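Local structure of beta-glucuronidase (Dictyoglomus thermophilum, 6XXW) at residues A[145-150]-A[380-385]; A[112-117]-A[395-400]. The protein probably hydrolyses beta-D-glucuronides, as a family 2 glycoside hydrolase in which a sugar-binding domain is joined to a TIM barrel. All coordinates share one frame; numbering follows the deposited sequence.

Contact 1: residues A[145-150]-A[380-385]; sequences LTWDVL and EGRVDG
Trp147 lays one face of its indole against the aliphatic stem of Arg382, and this is where the two loops pack tightly. Arg382 CG sits over the five-membered ring in a CH-pi contact, 3.9 Å from the centroid and 16° off the normal, while CD reaches on toward the six-membered ring, 3.9 Å from Trp147 CZ2. With CG anti to the carbonyl carbon (chi1 -68°) and the chain extended from there to NE, the stem runs alongside the indole, both side chains heading the same way. Val383 comes in across the benzo end, its CG2 3.9 Å from Trp147 CE3, and the backbone joins in where Arg382 O lies 3.5 Å from Trp147 CB. The packing thins toward exposed Gly381 and the partly exposed Asp148, whose OD1 accepts a 2.6 Å bond from Thr146 OG1 inside the type I turn of residues 146-149. Polar ends are served elsewhere: Trp147 NE1 bonds Glu154, and the guanidinium bonds Lys376 O and forms a salt bridge with Glu375. Between sugar-binding domain and TIM barrel, then, the side-chain contact is largely apolar, with backbone carbonyls at its margin and the arginine's charge probably balanced by Glu375 on its own side of the junction.

Contact 2: residues A[112-117]-A[395-400]; sequences TKHKGG and MRELIA
His114 NE2 donates to Glu397 OE1 in the one direct bond between strand and helix here, 3.2 Å long and nearly straight at 174°. The acceptor lies at the ring edge, almost exactly in the imidazole plane, and is met on its syn side; ring and carboxylate planes are turned 62° from each other. The other carboxylate oxygen works through water: a single molecule donates to Glu397 OE2 at a short 2.5 Å and to Lys115 O at 2.9 Å, so the carboxylate meets the histidine directly and the strand's backbone through the water. An alanine in place of Glu397 would remove both acceptors, and would probably leave His114 NE2 without this mate and the water without its carboxylate partner.

Outward from this shell, His114 is placed by its own torsion, CG anti to the backbone N (chi1 -173°), and by ring stacking with Phe121. Its backbone is paired with Ser102 of the neighbouring strand. Glu397 stretches its chain beyond CG to span the distance from helix 385-402, touching Leu119 on the way. Farther round the helix, Arg396 forms a salt bridge with Glu434, while Ile399 packs on helix 422-438. The pair is a His-carboxylate hydrogen bond at a domain interface, linking a beta-strand of the sugar-binding domain to an outer helix of the TIM barrel.

In the fold
Both contacts join the sugar-binding domain to the TIM barrel, and both lean on helix 385-402: 380-385 leads into its start, where Asp384 is the N-cap, and 395-400 lies farther along it. Contact 1 is partly buried, loop against loop, and works by apolar packing; contact 2 is a smaller surface contact of strand and helix, built from a polar bond and a water. Their centres are about 17 Å apart, yet they meet on the sugar-binding side, where Lys115 NZ bonds Asp148 O at 2.8 Å and Val149 packs on the lysine stem. Along the chain, contact 1 is nested within the loop closed by contact 2.

Contact 1: residues A[145-150]-A[380-385]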
loop_
_atom_site.group_PDB
_atom_site.type_symbol
_atom_site.label_atom_id
_atom_site.label_comp_id
_atom_site.label_asym_id
_atom_site.label_seq_id
_atom_site.Cartn_x
_atom_site.Cartn_y
_atom_site.Cartn_z
ATOM N N LEU A 145 33.404 -4.283 10.840
ATOM C CA LEU A 145 33.515 -3.291 11.903
ATOM C C LEU A 145 34.344 -3.825 13.069
ATOM O O LEU A 145 34.433 -5.038 13.295
ATOM C CB LEU A 145 32.126 -2.885 12.398
ATOM C CG LEU A 145 31.204 -2.262 11.346
ATOM C CD1 LEU A 145 29.745 -2.331 11.788
ATOM C CD2 LEU A 145 31.631 -0.833 11.075
ATOM N N THR A 146 34.960 -2.897 13.810
ATOM C CA THR A 146 35.667 -3.196 15.048
ATOM C C THR A 146 35.309 -2.139 16.084
ATOM O O THR A 146 34.665 -1.131 15.778
ATOM C CB THR A 146 37.191 -3.219 14.863
ATOM O OG1 THR A 146 37.657 -1.876 14.699
ATOM C CG2 THR A 146 37.595 -4.057 13.655
ATOM N N TRP A 147 35.762 -2.345 17.324
ATOM C CA TRP A 147 35.465 -1.343 18.338
ATOM C C TRP A 147 36.352 -0.111 18.253
ATOM O O TRP A 147 36.104 0.848 18.993
ATOM C CB TRP A 147 35.555 -1.950 19.749
ATOM C CG TRP A 147 34.274 -2.624 20.114
ATOM C CD1 TRP A 147 34.038 -3.967 20.138
ATOM C CD2 TRP A 147 33.038 -1.990 20.461
ATOM N NE1 TRP A 147 32.733 -4.211 20.491
ATOM C CE2 TRP A 147 32.096 -3.014 20.691
ATOM C CE3 TRP A 147 32.640 -0.658 20.612
ATOM C CZ2 TRP A 147 30.781 -2.748 21.064
ATOM C CZ3 TRP A 147 31.329 -0.393 20.977
ATOM C CH2 TRP A 147 30.416 -1.435 21.200
ATOM N N ASP A 148 37.368 -0.078 17.387
ATOM C CA ASP A 148 38.163 1.140 17.262
ATOM C C ASP A 148 38.009 1.820 15.904
ATOM O O ASP A 148 38.841 2.652 15.542
ATOM C CB ASP A 148 39.640 0.885 17.553
ATOM C CG ASP A 148 40.175 -0.319 16.848
ATOM O OD1 ASP A 148 39.653 -0.663 15.768
ATOM O OD2 ASP A 148 41.123 -0.928 17.387
ATOM N N VAL A 149 36.969 1.495 15.153
ATOM C CA VAL A 149 36.555 2.320 14.024
ATOM C C VAL A 149 35.213 2.932 14.400
ATOM O O VAL A 149 34.496 2.418 15.262
ATOM C CB VAL A 149 36.461 1.527 12.702
ATOM C CG1 VAL A 149 35.154 0.749 12.642
ATOM C CG2 VAL A 149 36.606 2.462 11.481
ATOM N N LEU A 150 34.876 4.053 13.755
ATOM C CA LEU A 150 33.600 4.722 13.969
ATOM C C LEU A 150 32.797 4.709 12.674
ATOM O O LEU A 150 33.297 5.162 11.636
ATOM C CB LEU A 150 33.786 6.173 14.437
ATOM C CG LEU A 150 34.423 6.354 15.822
ATOM C CD1 LEU A 150 34.769 7.808 16.044
ATOM C CD2 LEU A 150 33.487 5.856 16.929
ATOM N N GLU A 380 37.786 -1.069 28.637
ATOM C CA GLU A 380 38.729 -1.925 27.939
ATOM C C GLU A 380 37.965 -3.019 27.207
ATOM O O GLU A 380 37.070 -3.646 27.771
ATOM C CB GLU A 380 39.719 -2.534 28.935
ATOM C CG GLU A 380 40.680 -1.528 29.538
ATOM C CD GLU A 380 40.039 -0.720 30.662
ATOM O OE1 GLU A 380 38.948 -1.112 31.135
ATOM O OE2 GLU A 380 40.628 0.297 31.081
ATOM N N GLY A 381 38.298 -3.224 25.938
ATOM C CA GLY A 381 37.606 -4.180 25.115
ATOM C C GLY A 381 36.629 -3.554 24.142
ATOM O O GLY A 381 36.371 -4.130 23.076
ATOM N N ARG A 382 36.089 -2.382 24.477
ATOM C CA ARG A 382 35.189 -1.698 23.556
ATOM C C ARG A 382 35.728 -0.318 23.200
ATOM O O ARG A 382 36.767 -0.210 22.542
ATOM C CB ARG A 382 33.787 -1.643 24.166
ATOM C CG ARG A 382 33.175 -3.037 24.248
ATOM C CD ARG A 382 31.764 -3.049 24.785
ATOM N NE ARG A 382 31.197 -4.395 24.739
ATOM C CZ ARG A 382 30.418 -4.922 25.680
ATOM N NH1 ARG A 382 30.103 -4.215 26.763
ATOM N NH2 ARG A 382 29.953 -6.157 25.539
ATOM N N VAL A 383 35.045 0.743 23.617
ATOM C CA VAL A 383 35.490 2.104 23.319
ATOM C C VAL A 383 36.619 2.467 24.282
ATOM O O VAL A 383 36.393 2.628 25.486
ATOM C CB VAL A 383 34.334 3.104 23.415
ATOM C CG1 VAL A 383 34.838 4.520 23.196
ATOM C CG2 VAL A 383 33.232 2.741 22.404
ATOM N N ASP A 384 37.830 2.613 23.749
ATOM C CA ASP A 384 39.030 2.800 24.564
ATOM C C ASP A 384 39.923 3.863 23.924
ATOM O O ASP A 384 39.485 4.661 23.087
ATOM C CB ASP A 384 39.759 1.459 24.744
ATOM C CG ASP A 384 40.257 0.870 23.427
ATOM O OD1 ASP A 384 40.133 1.521 22.361
ATOM O OD2 ASP A 384 40.777 -0.260 23.461
ATOM N N GLY A 385 41.207 3.854 24.301
ATOM C CA GLY A 385 42.152 4.831 23.771
ATOM C C GLY A 385 42.349 4.747 22.265
ATOM O O GLY A 385 42.582 5.769 21.605
#

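Contact 2: residues A[112-117]-A[395-400]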
loop_
_atom_site.group_PDB
_atom_site.type_symbol
_atom_site.label_atom_id
_atom_site.label_comp_id
_atom_site.label_asym_id
_atom_site.label_seq_id
_atom_site.Cartn_x
_atom_site.Cartn_y
_atom_site.Cartn_z
ATOM N N THR A 112 47.848 4.313 -1.042
ATOM C CA THR A 112 47.371 4.809 0.240
ATOM C C THR A 112 46.411 3.796 0.849
ATOM O O THR A 112 45.892 2.901 0.172
ATOM C CB THR A 112 46.679 6.177 0.123
ATOM O OG1 THR A 112 46.440 6.696 1.436
ATOM C CG2 THR A 112 45.367 6.056 -0.604
ATOM N N LYS A 113 46.213 3.953 2.151
ATOM C CA LYS A 113 45.280 3.180 2.948
ATOM C C LYS A 113 44.441 4.172 3.732
ATOM O O LYS A 113 44.879 5.297 3.997
ATOM C CB LYS A 113 46.012 2.231 3.907
ATOM N N HIS A 114 43.227 3.767 4.096
ATOM C CA HIS A 114 42.387 4.697 4.824
ATOM C C HIS A 114 41.427 3.952 5.734
ATOM O O HIS A 114 40.927 2.870 5.400
ATOM C CB HIS A 114 41.601 5.601 3.882
ATOM C CG HIS A 114 40.857 6.685 4.585
ATOM N ND1 HIS A 114 39.504 6.609 4.845
ATOM C CD2 HIS A 114 41.275 7.867 5.096
ATOM C CE1 HIS A 114 39.119 7.710 5.466
ATOM N NE2 HIS A 114 40.176 8.486 5.640
ATOM N N LYS A 115 41.159 4.572 6.877
ATOM C CA LYS A 115 40.291 4.021 7.906
ATOM C C LYS A 115 39.185 5.027 8.163
ATOM O O LYS A 115 39.460 6.183 8.512
ATOM C CB LYS A 115 41.072 3.750 9.189
ATOM C CG LYS A 115 40.209 3.380 10.379
ATOM C CD LYS A 115 41.099 3.046 11.565
ATOM C CE LYS A 115 40.269 2.810 12.796
ATOM N NZ LYS A 115 41.150 2.444 13.935
ATOM N N GLY A 116 37.946 4.581 8.025
ATOM C CA GLY A 116 36.800 5.453 8.197
ATOM C C GLY A 116 36.039 5.574 6.892
ATOM O O GLY A 116 36.604 5.979 5.872
ATOM N N GLY A 117 34.752 5.256 6.914
ATOM C CA GLY A 117 33.993 5.163 5.687
ATOM C C GLY A 117 33.299 6.412 5.189
ATOM O O GLY A 117 32.536 6.303 4.223
ATOM N N MET A 395 37.902 14.091 13.655
ATOM C CA MET A 395 37.593 15.515 13.802
ATOM C C MET A 395 38.583 16.377 13.025
ATOM O O MET A 395 38.198 17.388 12.422
ATOM C CB MET A 395 37.592 15.931 15.283
ATOM C CG MET A 395 36.650 15.154 16.200
ATOM S SD MET A 395 34.960 15.015 15.547
ATOM C CE MET A 395 34.499 16.732 15.344
ATOM N N ARG A 396 39.866 16.001 13.030
ATOM C CA ARG A 396 40.843 16.766 12.258
ATOM C C ARG A 396 40.553 16.677 10.764
ATOM O O ARG A 396 40.580 17.693 10.065
ATOM C CB ARG A 396 42.261 16.286 12.571
ATOM C CG ARG A 396 42.630 16.434 14.036
ATOM C CD ARG A 396 44.001 15.834 14.370
ATOM N NE ARG A 396 44.218 15.694 15.813
ATOM C CZ ARG A 396 44.605 14.567 16.406
ATOM N NH1 ARG A 396 44.799 13.472 15.686
ATOM N NH2 ARG A 396 44.790 14.527 17.722
ATOM N N GLU A 397 40.252 15.474 10.260
ATOM C CA GLU A 397 39.956 15.310 8.834
ATOM C C GLU A 397 38.677 16.044 8.444
ATOM O O GLU A 397 38.562 16.587 7.332
ATOM C CB GLU A 397 39.803 13.827 8.488
ATOM C CG GLU A 397 41.065 12.976 8.604
ATOM C CD GLU A 397 40.830 11.518 8.198
ATOM O OE1 GLU A 397 40.028 11.263 7.271
ATOM O OE2 GLU A 397 41.455 10.621 8.800
ATOM N N LEU A 398 37.691 16.031 9.332
ATOM C CA LEU A 398 36.388 16.602 9.018
ATOM C C LEU A 398 36.459 18.120 8.962
ATOM O O LEU A 398 35.968 18.745 8.018
ATOM C CB LEU A 398 35.375 16.139 10.063
ATOM C CG LEU A 398 33.995 16.788 10.069
ATOM C CD1 LEU A 398 33.277 16.557 8.745
ATOM C CD2 LEU A 398 33.179 16.244 11.241
ATOM N N ILE A 399 37.086 18.732 9.964
ATOM C CA ILE A 399 37.229 20.180 9.955
ATOM C C ILE A 399 38.126 20.624 8.804
ATOM O O ILE A 399 37.856 21.637 8.150
ATOM C CB ILE A 399 37.739 20.651 11.332
ATOM C CG1 ILE A 399 36.650 20.373 12.382
ATOM C CG2 ILE A 399 38.133 22.124 11.295
ATOM C CD1 ILE A 399 37.073 20.627 13.811
ATOM N N ALA A 400 39.193 19.868 8.514
ATOM C CA ALA A 400 40.048 20.232 7.385
ATOM C C ALA A 400 39.267 20.205 6.075
ATOM O O ALA A 400 39.502 21.029 5.180
ATOM C CB ALA A 400 41.263 19.299 7.308
HETATM O O HOH W 1 41.427 8.208 9.328
#